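Local coordinates for xylulose kinase (Escherichia coli, PDB 2ITM), which catalyses the ATP-dependent phosphorylation of D-xylulose to D-xylulose 5-phosphate and, less efficiently, that of 1-deoxy-D-xylulose, at residues Ala110-Ser115 with Ser185-Gln190; Leu212-Ala217 with Met222-Val227; Trp285-Val290 with His381-Lys386; Cys297-Ala302 with Ser308-Leu313. All coordinates share one frame; numbering follows the deposited sequence.

Contact 1. Residues Ala110-Ser115 with Ser185-Gln190; sequences ARVPQS and SDVMLQ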
loop_
_atom_site.group_PDB
_atom_site.type_symbol
_atom_site.label_atom_id
_atom_site.label_comp_id
_atom_site.label_asym_id
_atom_site.label_seq_id
_atom_site.Cartn_x
_atom_site.Cartn_y
_atom_site.Cartn_z
ATOM N N ALA A 110 -25.758 -8.954 27.422
ATOM C CA ALA A 110 -25.719 -8.549 28.794
ATOM C C ALA A 110 -26.969 -9.071 29.473
ATOM O O ALA A 110 -26.923 -9.585 30.556
ATOM C CB ALA A 110 -25.655 -7.091 28.894
ATOM N N ARG A 111 -28.091 -8.921 28.795
ATOM C CA ARG A 111 -29.372 -9.386 29.300
ATOM C C ARG A 111 -29.381 -10.884 29.468
ATOM O O ARG A 111 -29.839 -11.354 30.437
ATOM C CB ARG A 111 -30.480 -9.043 28.333
ATOM C CG ARG A 111 -31.236 -7.833 28.590
ATOM C CD ARG A 111 -32.274 -7.595 27.522
ATOM N NE ARG A 111 -32.496 -6.194 27.249
ATOM C CZ ARG A 111 -33.587 -5.704 26.735
ATOM N NH1 ARG A 111 -34.567 -6.501 26.407
ATOM N NH2 ARG A 111 -33.705 -4.415 26.551
ATOM N N VAL A 112 -28.885 -11.628 28.516
ATOM C CA VAL A 112 -28.885 -13.069 28.624
ATOM C C VAL A 112 -27.499 -13.641 28.690
ATOM O O VAL A 112 -26.948 -14.058 27.728
ATOM C CB VAL A 112 -29.694 -13.733 27.526
ATOM C CG1 VAL A 112 -29.939 -15.120 27.838
ATOM C CG2 VAL A 112 -30.963 -13.052 27.352
ATOM N N PRO A 113 -26.963 -13.633 29.896
ATOM C CA PRO A 113 -25.627 -14.096 30.223
ATOM C C PRO A 113 -25.270 -15.428 29.606
ATOM O O PRO A 113 -24.136 -15.680 29.246
ATOM C CB PRO A 113 -25.732 -14.260 31.724
ATOM C CG PRO A 113 -27.066 -13.921 32.053
ATOM C CD PRO A 113 -27.908 -14.137 30.893
ATOM N N GLN A 114 -26.263 -16.271 29.490
ATOM C CA GLN A 114 -26.050 -17.557 28.901
ATOM C C GLN A 114 -26.378 -17.631 27.421
ATOM O O GLN A 114 -26.468 -18.686 26.856
ATOM C CB GLN A 114 -26.812 -18.576 29.670
ATOM C CG GLN A 114 -26.031 -19.063 30.837
ATOM C CD GLN A 114 -26.579 -20.336 31.349
ATOM O OE1 GLN A 114 -27.757 -20.445 31.588
ATOM N NE2 GLN A 114 -25.733 -21.314 31.496
ATOM N N SER A 115 -26.542 -16.491 26.801
ATOM C CA SER A 115 -26.862 -16.497 25.412
ATOM C C SER A 115 -25.936 -17.251 24.515
ATOM O O SER A 115 -26.388 -17.920 23.656
ATOM C CB SER A 115 -27.152 -15.123 24.909
ATOM O OG SER A 115 -26.041 -14.591 24.279
ATOM N N SER A 185 -35.965 -21.105 22.274
ATOM C CA SER A 185 -35.518 -20.809 23.625
ATOM C C SER A 185 -36.350 -19.716 24.268
ATOM O O SER A 185 -36.275 -18.560 23.877
ATOM C CB SER A 185 -34.055 -20.388 23.620
ATOM O OG SER A 185 -33.712 -19.656 24.780
ATOM N N ASP A 186 -37.135 -20.097 25.264
ATOM C CA ASP A 186 -38.036 -19.178 25.927
ATOM C C ASP A 186 -37.264 -17.998 26.498
ATOM O O ASP A 186 -37.715 -16.861 26.450
ATOM C CB ASP A 186 -38.822 -19.900 27.022
ATOM C CG ASP A 186 -39.954 -20.757 26.475
ATOM O OD1 ASP A 186 -40.306 -20.610 25.298
ATOM O OD2 ASP A 186 -40.555 -21.600 27.161
ATOM N N VAL A 187 -36.084 -18.287 27.016
ATOM C CA VAL A 187 -35.192 -17.277 27.553
ATOM C C VAL A 187 -34.827 -16.225 26.514
ATOM O O VAL A 187 -34.909 -15.050 26.755
ATOM C CB VAL A 187 -33.882 -17.909 28.075
ATOM C CG1 VAL A 187 -32.953 -16.873 28.575
ATOM C CG2 VAL A 187 -34.207 -18.913 29.153
ATOM N N MET A 188 -34.426 -16.679 25.340
ATOM C CA MET A 188 -33.972 -15.780 24.309
ATOM C C MET A 188 -35.123 -14.919 23.780
ATOM O O MET A 188 -34.934 -13.758 23.461
ATOM C CB MET A 188 -33.274 -16.555 23.194
ATOM C CG MET A 188 -31.910 -17.106 23.570
ATOM S SD MET A 188 -30.759 -15.897 24.225
ATOM C CE MET A 188 -30.605 -14.830 22.822
ATOM N N LEU A 189 -36.333 -15.509 23.720
ATOM C CA LEU A 189 -37.515 -14.845 23.183
ATOM C C LEU A 189 -38.054 -13.822 24.130
ATOM O O LEU A 189 -38.309 -12.698 23.754
ATOM C CB LEU A 189 -38.606 -15.866 22.869
ATOM C CG LEU A 189 -38.429 -16.749 21.631
ATOM C CD1 LEU A 189 -39.094 -18.094 21.774
ATOM C CD2 LEU A 189 -38.904 -16.042 20.387
ATOM N N GLN A 190 -38.226 -14.214 25.378
ATOM C CA GLN A 190 -38.606 -13.283 26.425
ATOM C C GLN A 190 -37.736 -12.036 26.422
ATOM O O GLN A 190 -38.230 -10.925 26.491
ATOM C CB GLN A 190 -38.554 -13.972 27.783
ATOM C CG GLN A 190 -39.914 -14.229 28.386
ATOM C CD GLN A 190 -40.145 -15.677 28.760
ATOM O OE1 GLN A 190 -39.232 -16.365 29.204
ATOM N NE2 GLN A 190 -41.376 -16.138 28.596
#

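Contact 2. Residues Leu212-Ala217 with Met222-Val227; sequences LLPEVA and MATVPV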
loop_
_atom_site.group_PDB
_atom_site.type_symbol
_atom_site.label_atom_id
_atom_site.label_comp_id
_atom_site.label_asym_id
_atom_site.label_seq_id
_atom_site.Cartn_x
_atom_site.Cartn_y
_atom_site.Cartn_z
ATOM N N LEU A 212 -48.271 -26.429 -2.039
ATOM C CA LEU A 212 -48.662 -25.263 -2.806
ATOM C C LEU A 212 -50.154 -25.050 -2.734
ATOM O O LEU A 212 -50.929 -25.973 -2.893
ATOM C CB LEU A 212 -48.236 -25.369 -4.261
ATOM C CG LEU A 212 -46.791 -25.659 -4.620
ATOM C CD1 LEU A 212 -46.631 -25.647 -6.115
ATOM C CD2 LEU A 212 -45.843 -24.700 -3.963
ATOM N N LEU A 213 -50.536 -23.807 -2.500
ATOM C CA LEU A 213 -51.884 -23.354 -2.745
ATOM C C LEU A 213 -52.305 -23.574 -4.190
ATOM O O LEU A 213 -51.555 -23.317 -5.110
ATOM C CB LEU A 213 -52.032 -21.886 -2.360
ATOM C CG LEU A 213 -51.620 -21.534 -0.936
ATOM C CD1 LEU A 213 -51.198 -20.121 -0.846
ATOM C CD2 LEU A 213 -52.720 -21.868 0.014
ATOM N N PRO A 214 -53.528 -24.050 -4.355
ATOM C CA PRO A 214 -54.178 -24.150 -5.674
ATOM C C PRO A 214 -53.928 -22.976 -6.599
ATOM O O PRO A 214 -53.539 -23.176 -7.729
ATOM C CB PRO A 214 -55.644 -24.239 -5.281
ATOM C CG PRO A 214 -55.630 -24.885 -3.990
ATOM C CD PRO A 214 -54.485 -24.283 -3.265
ATOM N N GLU A 215 -54.152 -21.762 -6.125
ATOM C CA GLU A 215 -53.945 -20.601 -6.968
ATOM C C GLU A 215 -52.498 -20.514 -7.426
ATOM O O GLU A 215 -52.228 -20.206 -8.567
ATOM C CB GLU A 215 -54.362 -19.324 -6.245
ATOM C CG GLU A 215 -55.823 -19.279 -5.831
ATOM C CD GLU A 215 -56.102 -20.039 -4.544
ATOM O OE1 GLU A 215 -55.151 -20.335 -3.816
ATOM O OE2 GLU A 215 -57.289 -20.360 -4.283
ATOM N N VAL A 216 -51.576 -20.785 -6.511
ATOM C CA VAL A 216 -50.152 -20.788 -6.816
ATOM C C VAL A 216 -49.750 -21.933 -7.755
ATOM O O VAL A 216 -49.082 -21.714 -8.746
ATOM C CB VAL A 216 -49.297 -20.806 -5.526
ATOM C CG1 VAL A 216 -47.843 -20.895 -5.851
ATOM C CG2 VAL A 216 -49.566 -19.584 -4.681
ATOM N N ALA A 217 -50.171 -23.144 -7.425
ATOM C CA ALA A 217 -49.924 -24.297 -8.269
ATOM C C ALA A 217 -50.375 -24.030 -9.697
ATOM O O ALA A 217 -49.614 -24.186 -10.632
ATOM C CB ALA A 217 -50.615 -25.499 -7.721
ATOM N N MET A 222 -48.377 -26.398 -12.195
ATOM C CA MET A 222 -48.055 -27.601 -11.469
ATOM C C MET A 222 -49.156 -28.081 -10.546
ATOM O O MET A 222 -50.119 -27.377 -10.303
ATOM C CB MET A 222 -46.699 -27.485 -10.760
ATOM C CG MET A 222 -46.548 -26.338 -9.798
ATOM S SD MET A 222 -44.854 -25.744 -9.642
ATOM C CE MET A 222 -44.145 -27.153 -8.823
ATOM N N ALA A 223 -48.997 -29.292 -10.038
ATOM C CA ALA A 223 -49.868 -29.843 -8.997
ATOM C C ALA A 223 -49.667 -29.160 -7.647
ATOM O O ALA A 223 -48.639 -28.552 -7.418
ATOM C CB ALA A 223 -49.651 -31.327 -8.875
ATOM N N THR A 224 -50.655 -29.271 -6.765
ATOM C CA THR A 224 -50.528 -28.770 -5.405
ATOM C C THR A 224 -49.499 -29.574 -4.637
ATOM O O THR A 224 -49.817 -30.266 -3.689
ATOM C CB THR A 224 -51.868 -28.786 -4.657
ATOM O OG1 THR A 224 -52.427 -30.100 -4.677
ATOM C CG2 THR A 224 -52.881 -27.946 -5.359
ATOM N N VAL A 225 -48.257 -29.457 -5.077
ATOM C CA VAL A 225 -47.166 -30.326 -4.679
ATOM C C VAL A 225 -46.715 -30.061 -3.238
ATOM O O VAL A 225 -46.806 -28.947 -2.755
ATOM C CB VAL A 225 -45.993 -30.124 -5.653
ATOM C CG1 VAL A 225 -44.738 -29.701 -4.949
ATOM C CG2 VAL A 225 -45.797 -31.322 -6.538
ATOM N N PRO A 226 -46.222 -31.093 -2.559
ATOM C CA PRO A 226 -45.738 -30.950 -1.186
ATOM C C PRO A 226 -44.466 -30.116 -1.088
ATOM O O PRO A 226 -43.608 -30.193 -1.954
ATOM C CB PRO A 226 -45.455 -32.386 -0.764
ATOM C CG PRO A 226 -45.793 -33.231 -1.915
ATOM C CD PRO A 226 -45.850 -32.399 -3.117
ATOM N N VAL A 227 -44.369 -29.307 -0.045
ATOM C CA VAL A 227 -43.244 -28.413 0.131
ATOM C C VAL A 227 -42.462 -28.767 1.382
ATOM O O VAL A 227 -43.034 -28.902 2.443
ATOM C CB VAL A 227 -43.702 -26.966 0.258
ATOM C CG1 VAL A 227 -42.524 -26.059 0.534
ATOM C CG2 VAL A 227 -44.474 -26.532 -0.952
#

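Contact 3. Residues Trp285-Val290 with His381-Lys386; sequences WHLMSV and HACGIK. With XUL (D-xylulose), chain C.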
loop_
_atom_site.group_PDB
_atom_site.type_symbol
_atom_site.label_atom_id
_atom_site.label_comp_id
_atom_site.label_asym_id
_atom_site.label_seq_id
_atom_site.Cartn_x
_atom_site.Cartn_y
_atom_site.Cartn_z
ATOM N N TRP A 285 -25.720 -31.269 12.830
ATOM C CA TRP A 285 -25.269 -29.963 13.281
ATOM C C TRP A 285 -23.999 -29.596 12.511
ATOM O O TRP A 285 -23.331 -30.458 11.980
ATOM C CB TRP A 285 -24.927 -30.028 14.765
ATOM C CG TRP A 285 -26.062 -29.910 15.686
ATOM C CD1 TRP A 285 -26.608 -28.774 16.142
ATOM C CD2 TRP A 285 -26.779 -30.974 16.295
ATOM N NE1 TRP A 285 -27.637 -29.050 17.003
ATOM C CE2 TRP A 285 -27.762 -30.405 17.107
ATOM C CE3 TRP A 285 -26.692 -32.361 16.232
ATOM C CZ2 TRP A 285 -28.642 -31.165 17.845
ATOM C CZ3 TRP A 285 -27.561 -33.108 16.962
ATOM C CH2 TRP A 285 -28.524 -32.515 17.762
ATOM N N HIS A 286 -23.659 -28.317 12.480
ATOM C CA HIS A 286 -22.501 -27.846 11.737
ATOM C C HIS A 286 -21.846 -26.589 12.279
ATOM O O HIS A 286 -22.465 -25.791 12.970
ATOM C CB HIS A 286 -22.808 -27.677 10.250
ATOM C CG HIS A 286 -23.439 -26.369 9.896
ATOM N ND1 HIS A 286 -24.797 -26.211 9.765
ATOM C CD2 HIS A 286 -22.896 -25.161 9.627
ATOM C CE1 HIS A 286 -25.063 -24.962 9.437
ATOM N NE2 HIS A 286 -23.926 -24.305 9.348
ATOM N N LEU A 287 -20.576 -26.432 11.950
ATOM C CA LEU A 287 -19.863 -25.199 12.183
ATOM C C LEU A 287 -19.704 -24.493 10.856
ATOM O O LEU A 287 -19.695 -25.118 9.813
ATOM C CB LEU A 287 -18.490 -25.477 12.787
ATOM C CG LEU A 287 -18.347 -25.459 14.299
ATOM C CD1 LEU A 287 -19.557 -25.990 14.960
ATOM C CD2 LEU A 287 -17.146 -26.240 14.719
ATOM N N MET A 288 -19.580 -23.183 10.907
ATOM C CA MET A 288 -19.237 -22.429 9.720
ATOM C C MET A 288 -18.466 -21.153 10.016
ATOM O O MET A 288 -18.568 -20.586 11.094
ATOM C CB MET A 288 -20.467 -22.186 8.836
ATOM C CG MET A 288 -21.142 -20.857 9.006
ATOM S SD MET A 288 -20.206 -19.507 8.291
ATOM C CE MET A 288 -21.432 -18.736 7.274
ATOM N N SER A 289 -17.676 -20.735 9.042
ATOM C CA SER A 289 -16.923 -19.510 9.138
ATOM C C SER A 289 -16.840 -18.853 7.783
ATOM O O SER A 289 -16.556 -19.504 6.792
ATOM C CB SER A 289 -15.529 -19.791 9.676
ATOM O OG SER A 289 -14.806 -18.604 9.818
ATOM N N VAL A 290 -17.102 -17.558 7.749
ATOM C CA VAL A 290 -16.851 -16.787 6.558
ATOM C C VAL A 290 -15.369 -16.835 6.227
ATOM O O VAL A 290 -14.527 -16.721 7.097
ATOM C CB VAL A 290 -17.358 -15.356 6.657
ATOM C CG1 VAL A 290 -17.101 -14.617 5.384
ATOM C CG2 VAL A 290 -18.820 -15.349 6.944
ATOM N N HIS A 381 -11.310 -26.263 13.130
ATOM C CA HIS A 381 -10.910 -27.582 13.565
ATOM C C HIS A 381 -10.689 -27.610 15.070
ATOM O O HIS A 381 -11.061 -28.555 15.735
ATOM C CB HIS A 381 -9.694 -28.058 12.786
ATOM C CG HIS A 381 -9.951 -28.221 11.320
ATOM N ND1 HIS A 381 -8.943 -28.328 10.392
ATOM C CD2 HIS A 381 -11.107 -28.289 10.625
ATOM C CE1 HIS A 381 -9.466 -28.462 9.189
ATOM N NE2 HIS A 381 -10.778 -28.441 9.303
ATOM N N ALA A 382 -10.120 -26.540 15.597
ATOM C CA ALA A 382 -9.836 -26.432 17.011
ATOM C C ALA A 382 -11.105 -26.514 17.853
ATOM O O ALA A 382 -11.048 -26.714 19.059
ATOM C CB ALA A 382 -9.095 -25.151 17.285
ATOM N N CYS A 383 -12.246 -26.341 17.196
ATOM C CA CYS A 383 -13.529 -26.336 17.871
ATOM C C CYS A 383 -13.951 -27.771 18.142
ATOM O O CYS A 383 -14.786 -28.028 18.990
ATOM C CB CYS A 383 -14.588 -25.599 17.042
ATOM S SG CYS A 383 -14.381 -23.815 16.915
ATOM N N GLY A 384 -13.346 -28.696 17.407
ATOM C CA GLY A 384 -13.629 -30.112 17.524
ATOM C C GLY A 384 -14.024 -30.775 16.220
ATOM O O GLY A 384 -14.736 -31.761 16.223
ATOM N N ILE A 385 -13.564 -30.232 15.103
ATOM C CA ILE A 385 -13.796 -30.840 13.802
ATOM C C ILE A 385 -12.532 -31.510 13.298
ATOM O O ILE A 385 -11.464 -30.928 13.340
ATOM C CB ILE A 385 -14.268 -29.780 12.783
ATOM C CG1 ILE A 385 -15.522 -29.068 13.279
ATOM C CG2 ILE A 385 -14.511 -30.405 11.434
ATOM C CD1 ILE A 385 -16.792 -29.721 12.874
ATOM N N LYS A 386 -12.654 -32.736 12.819
ATOM C CA LYS A 386 -11.506 -33.458 12.297
ATOM C C LYS A 386 -11.805 -34.180 10.992
ATOM O O LYS A 386 -12.250 -35.317 10.983
ATOM C CB LYS A 386 -10.967 -34.431 13.343
ATOM C CG LYS A 386 -9.756 -35.244 12.912
ATOM C CD LYS A 386 -8.641 -34.387 12.368
ATOM C CE LYS A 386 -8.338 -34.734 10.923
ATOM N NZ LYS A 386 -8.080 -33.531 10.072
HETATM C C1 XUL C . -24.094 -16.005 7.970
HETATM C C2 XUL C . -23.824 -16.379 6.522
HETATM C C3 XUL C . -24.985 -16.655 5.633
HETATM C C4 XUL C . -24.982 -15.544 4.616
HETATM C C5 XUL C . -26.301 -15.412 3.883
HETATM O O1 XUL C . -24.266 -17.149 8.764
HETATM O O2 XUL C . -22.641 -15.919 5.907
HETATM O O3 XUL C . -26.126 -16.492 6.424
HETATM O O4 XUL C . -24.731 -14.384 5.360
HETATM O O5 XUL C . -27.199 -16.343 4.397
#

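Contact 4. Residues Cys297-Ala302 with Ser308-Leu313; sequences CLDWAA and SNVPAL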
loop_
_atom_site.group_PDB
_atom_site.type_symbol
_atom_site.label_atom_id
_atom_site.label_comp_id
_atom_site.label_asym_id
_atom_site.label_seq_id
_atom_site.Cartn_x
_atom_site.Cartn_y
_atom_site.Cartn_z
ATOM N N CYS A 297 -10.249 -13.147 -5.123
ATOM C CA CYS A 297 -8.892 -12.702 -4.830
ATOM C C CYS A 297 -7.955 -12.991 -5.999
ATOM O O CYS A 297 -7.328 -12.088 -6.535
ATOM C CB CYS A 297 -8.378 -13.349 -3.547
ATOM S SG CYS A 297 -8.928 -12.552 -2.023
ATOM N N LEU A 298 -7.908 -14.255 -6.406
ATOM C CA LEU A 298 -7.158 -14.694 -7.572
ATOM C C LEU A 298 -7.421 -13.849 -8.810
ATOM O O LEU A 298 -6.503 -13.473 -9.518
ATOM C CB LEU A 298 -7.473 -16.147 -7.888
ATOM C CG LEU A 298 -6.928 -17.215 -6.957
ATOM C CD1 LEU A 298 -6.866 -18.548 -7.672
ATOM C CD2 LEU A 298 -5.574 -16.826 -6.399
ATOM N N ASP A 299 -8.682 -13.568 -9.068
ATOM C CA ASP A 299 -9.029 -12.685 -10.161
ATOM C C ASP A 299 -8.363 -11.334 -10.002
ATOM O O ASP A 299 -8.030 -10.675 -10.977
ATOM C CB ASP A 299 -10.540 -12.532 -10.268
ATOM C CG ASP A 299 -11.202 -13.751 -10.848
ATOM O OD1 ASP A 299 -12.357 -14.011 -10.494
ATOM O OD2 ASP A 299 -10.649 -14.513 -11.658
ATOM N N TRP A 300 -8.172 -10.925 -8.757
ATOM C CA TRP A 300 -7.714 -9.577 -8.474
ATOM C C TRP A 300 -6.200 -9.505 -8.595
ATOM O O TRP A 300 -5.684 -8.667 -9.322
ATOM C CB TRP A 300 -8.212 -9.108 -7.105
ATOM C CG TRP A 300 -7.526 -7.906 -6.568
ATOM C CD1 TRP A 300 -7.864 -6.611 -6.772
ATOM C CD2 TRP A 300 -6.391 -7.890 -5.712
ATOM N NE1 TRP A 300 -7.003 -5.782 -6.101
ATOM C CE2 TRP A 300 -6.084 -6.550 -5.445
ATOM C CE3 TRP A 300 -5.588 -8.885 -5.137
ATOM C CZ2 TRP A 300 -5.016 -6.176 -4.644
ATOM C CZ3 TRP A 300 -4.529 -8.511 -4.348
ATOM C CH2 TRP A 300 -4.253 -7.177 -4.100
ATOM N N ALA A 301 -5.500 -10.407 -7.918
ATOM C CA ALA A 301 -4.097 -10.644 -8.201
ATOM C C ALA A 301 -3.697 -10.686 -9.665
ATOM O O ALA A 301 -2.590 -10.322 -10.018
ATOM C CB ALA A 301 -3.653 -11.976 -7.635
ATOM N N ALA A 302 -4.627 -11.122 -10.500
ATOM C CA ALA A 302 -4.429 -11.142 -11.935
ATOM C C ALA A 302 -4.476 -9.745 -12.500
ATOM O O ALA A 302 -3.521 -9.286 -13.104
ATOM C CB ALA A 302 -5.463 -12.018 -12.600
ATOM N N SER A 308 -3.506 -11.437 -17.286
ATOM C CA SER A 308 -4.693 -11.410 -18.129
ATOM C C SER A 308 -5.788 -12.284 -17.535
ATOM O O SER A 308 -6.957 -11.915 -17.510
ATOM C CB SER A 308 -4.345 -11.907 -19.528
ATOM O OG SER A 308 -5.382 -11.622 -20.445
ATOM N N ASN A 309 -5.387 -13.444 -17.049
ATOM C CA ASN A 309 -6.317 -14.498 -16.715
ATOM C C ASN A 309 -5.738 -15.333 -15.590
ATOM O O ASN A 309 -4.567 -15.210 -15.250
ATOM C CB ASN A 309 -6.565 -15.377 -17.933
ATOM C CG ASN A 309 -5.282 -15.870 -18.548
ATOM O OD1 ASN A 309 -4.606 -15.154 -19.269
ATOM N ND2 ASN A 309 -4.934 -17.108 -18.251
ATOM N N VAL A 310 -6.568 -16.175 -14.999
ATOM C CA VAL A 310 -6.226 -16.736 -13.717
ATOM C C VAL A 310 -5.086 -17.716 -13.863
ATOM O O VAL A 310 -4.560 -18.224 -12.883
ATOM C CB VAL A 310 -7.413 -17.381 -13.033
ATOM C CG1 VAL A 310 -6.965 -18.573 -12.268
ATOM C CG2 VAL A 310 -8.056 -16.406 -12.101
ATOM N N PRO A 311 -4.694 -17.964 -15.098
ATOM C CA PRO A 311 -3.635 -18.904 -15.363
ATOM C C PRO A 311 -2.387 -18.263 -15.930
ATOM O O PRO A 311 -1.305 -18.792 -15.721
ATOM C CB PRO A 311 -4.278 -19.830 -16.387
ATOM C CG PRO A 311 -5.678 -19.744 -16.085
ATOM C CD PRO A 311 -5.905 -18.296 -15.850
ATOM N N ALA A 312 -2.522 -17.142 -16.623
ATOM C CA ALA A 312 -1.409 -16.213 -16.717
ATOM C C ALA A 312 -0.810 -16.090 -15.337
ATOM O O ALA A 312 0.359 -16.359 -15.115
ATOM C CB ALA A 312 -1.866 -14.891 -17.221
ATOM N N LEU A 313 -1.639 -15.684 -14.402
ATOM C CA LEU A 313 -1.177 -15.435 -13.060
ATOM C C LEU A 313 -0.440 -16.651 -12.530
ATOM O O LEU A 313 0.741 -16.591 -12.252
ATOM C CB LEU A 313 -2.356 -15.097 -12.167
ATOM C CG LEU A 313 -2.062 -15.216 -10.689
ATOM C CD1 LEU A 313 -1.333 -13.995 -10.233
ATOM C CD2 LEU A 313 -3.336 -15.382 -9.932
#

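Contact 1. Residues Ala110-Ser115 with Ser185-Gln190
The CG1 methyl of Val-112 overlaps two side chains of the helix 186-190 at once, coming within 3.6 Å of Val-187 CG1 and 3.8 Å of Met-188 SD. A type I beta turn, Val-112 to Ser-115, here packs against the first turn of a short capped helix, all within the N-terminal domain of the FGGY kinase. The turn joins helix 102-111 to helix 115-119, and Val-112 is the first residue to leave helical backbone angles. A bond from Ser-115 N to Val-112 O, 2.6 Å long, closes it, and the two residues so joined are the ones that meet Met-188. With chi1 at -166°, the branch of Val-112 that reaches across is the one anti to the backbone N.

Met-188 supplies most of the opposing surface. Its chain bends at both chi2 and chi3; Met-188 SD also lies 3.8 Å from Ser-115 CB, and Met-188 CE is 4.0 Å from Ser-115 CB. No hydrogen bond crosses the contact; its close approaches are all between carbon and sulfur atoms, and it buries 156 Å² in all, both sides summed. Beyond the pair, Leu-108 of helix 102-111 also touches Met-188, and Ala-191 touches Val-112; the methionine is thus held against the end of that helix as well as against the turn.

The start of helix 186-190 is fixed by its N-cap: Ser-185 OG accepts from Met-188 N at 3.1 Å, with an N-H...O angle of 160°.

Contact 2. Residues Leu212-Ala217 with Met222-Val227
Leu-212 fills the middle of this contact with both methyls: Leu-212 CD1 lies 3.7 Å from Met-222 CG, and Leu-212 CD2 3.8 Å from Val-227 CG2. The side chain crosses each partner at about a right angle. On the backbone side, Thr-224 CB comes to 3.5 Å from Leu-212 O. The motif is a compact strand-helix-strand connection in which helix 214-220 links two antiparallel neighbours, 208-211 and 226-232, at the edge of the N-terminal sheet.

Two backbone bonds clamp the connection. Leu-212 N donates to Val-225 O at 3.0 Å, and Met-222 N to Ala-217 O at the same length. Ala-217 CB packs tightly under the returning chain, 3.2 Å from Met-222 O. An alanine in place of Leu-212 would keep its backbone bond but is likely to open a gap between Met-222 and Val-227 and take away the methyl contact each has with the other segment.

Farther out, Met-56 of helix 45-62 touches Met-222, and Arg-157 and Thr-161 of helix 152-161 touch Val-227. What sets Thr-224 in place is an inverse gamma turn centred on it, with a weak bond from Val-225 N to Ala-223 O.

Contact 3. Residues Trp285-Val290 with His381-Lys386
Leu-287 reaches Cys-383 and Ile-385 through an off-staggered chi1 of -93°, which helps send CD2 across to the loop. In Ile-385 a chi1 of -57° puts CG1 anti to the carbonyl carbon, on the side where the leucine arrives. Leu-287 CD2 is the one atom of the leucine that makes the close contacts, 3.5 Å from Cys-383 CB and 3.6 Å from Ile-385 CG1, with Ile-385 CD1 behind at 4.0 Å. Leucine and isoleucine slide past each other in opposite directions, and the cysteine offers its CB to the methyl.

One backbone acceptor helps to hold the loop. His-381 O accepts from both Gly-384 N, at 2.8 Å, and Ile-385 N, at 3.1 Å. Gly-384 has a positive phi, where a side chain would jam against the preceding carbonyl. In the actin-like fold of the C-terminal domain, this contact joins strand 285-291 of the mixed sheet to the loop that leads from helix 358-381 to strand 390-393.

Strand alternation sends Met-288 to the other face from Leu-287. There Met-288 lines the sugar pocket, its chain bent at chi2 and chi3, with Met-288 CE 3.4 Å from O2 of the bound D-xylulose. Met-77 N, His-78 NE2 and Asp-233 OD2, the last probably the proton acceptor, hydrogen-bond the same sugar.

Contact 4. Residues Cys297-Ala302 with Ser308-Leu313
Leu-313 has the largest buried surface here, 72 Å², and its two methyls are set against the last turns of helix 294-304. With CG anti to the backbone N (chi1 163°), the fork reaches across to Ala-301, Leu-313 CD1 lying 4.0 Å from Ala-301 CB. Leu-313 CD2 also touches Ala-301, and lies 3.7 Å from Leu-298 O, a carbonyl already bonded within its helix to Ala-302 N.

Val-310 works one turn earlier. Val-310 CG2 passes 4.3 Å from Leu-298 CB and approaches Asp-299 OD2 more closely, at 3.2 Å, the two side chains lying askew. The same carboxylate oxygen has a long, weak ion pair with Arg-398.

The segments belong to two successive helices, 294-304 and 310-316, joined by a tight loop and steeply inclined to each other in the C-terminal, actin-like domain. Ala-302 shows how near the chains come: its CA is 5.5 Å from the CA of Leu-313, and its CB faces Leu-313 CB, 4.4 Å away, and the neighbouring Asn-309 O. Cutting Leu-313 back to an alanine removes both methyls and is likely to open a gap over Ala-301 and uncover part of the Leu-298 carbonyl.

Helix 358-381 packs against both helices, with Ala-362 on Leu-313, Val-365 on Ala-301 and Leu-366 on Leu-298. Trp-300 points away from the partner helix, and its ring meets that of His-354 of the second subunit, with planes inclined at about 50°.

How the contacts relate
From the N terminus, contact 1 comes first, closing a loop of 69 residues and bringing the turn after helix 102-111 against helix 186-190. Contact 2 follows in series and closes a connection of four residues at the edge of the N-terminal sheet, its centre 38 Å from that of contact 1. The chain then enters the C-terminal domain, where contact 3 spans 90 residues and ties a sheet strand to the loop after helix 358-381. Contact 4 lies wholly within that span: helix 294-304 follows directly on strand 285-291. No contacts cross or touch; contacts 3 and 4 come nearest, about 11 Å between closest atoms.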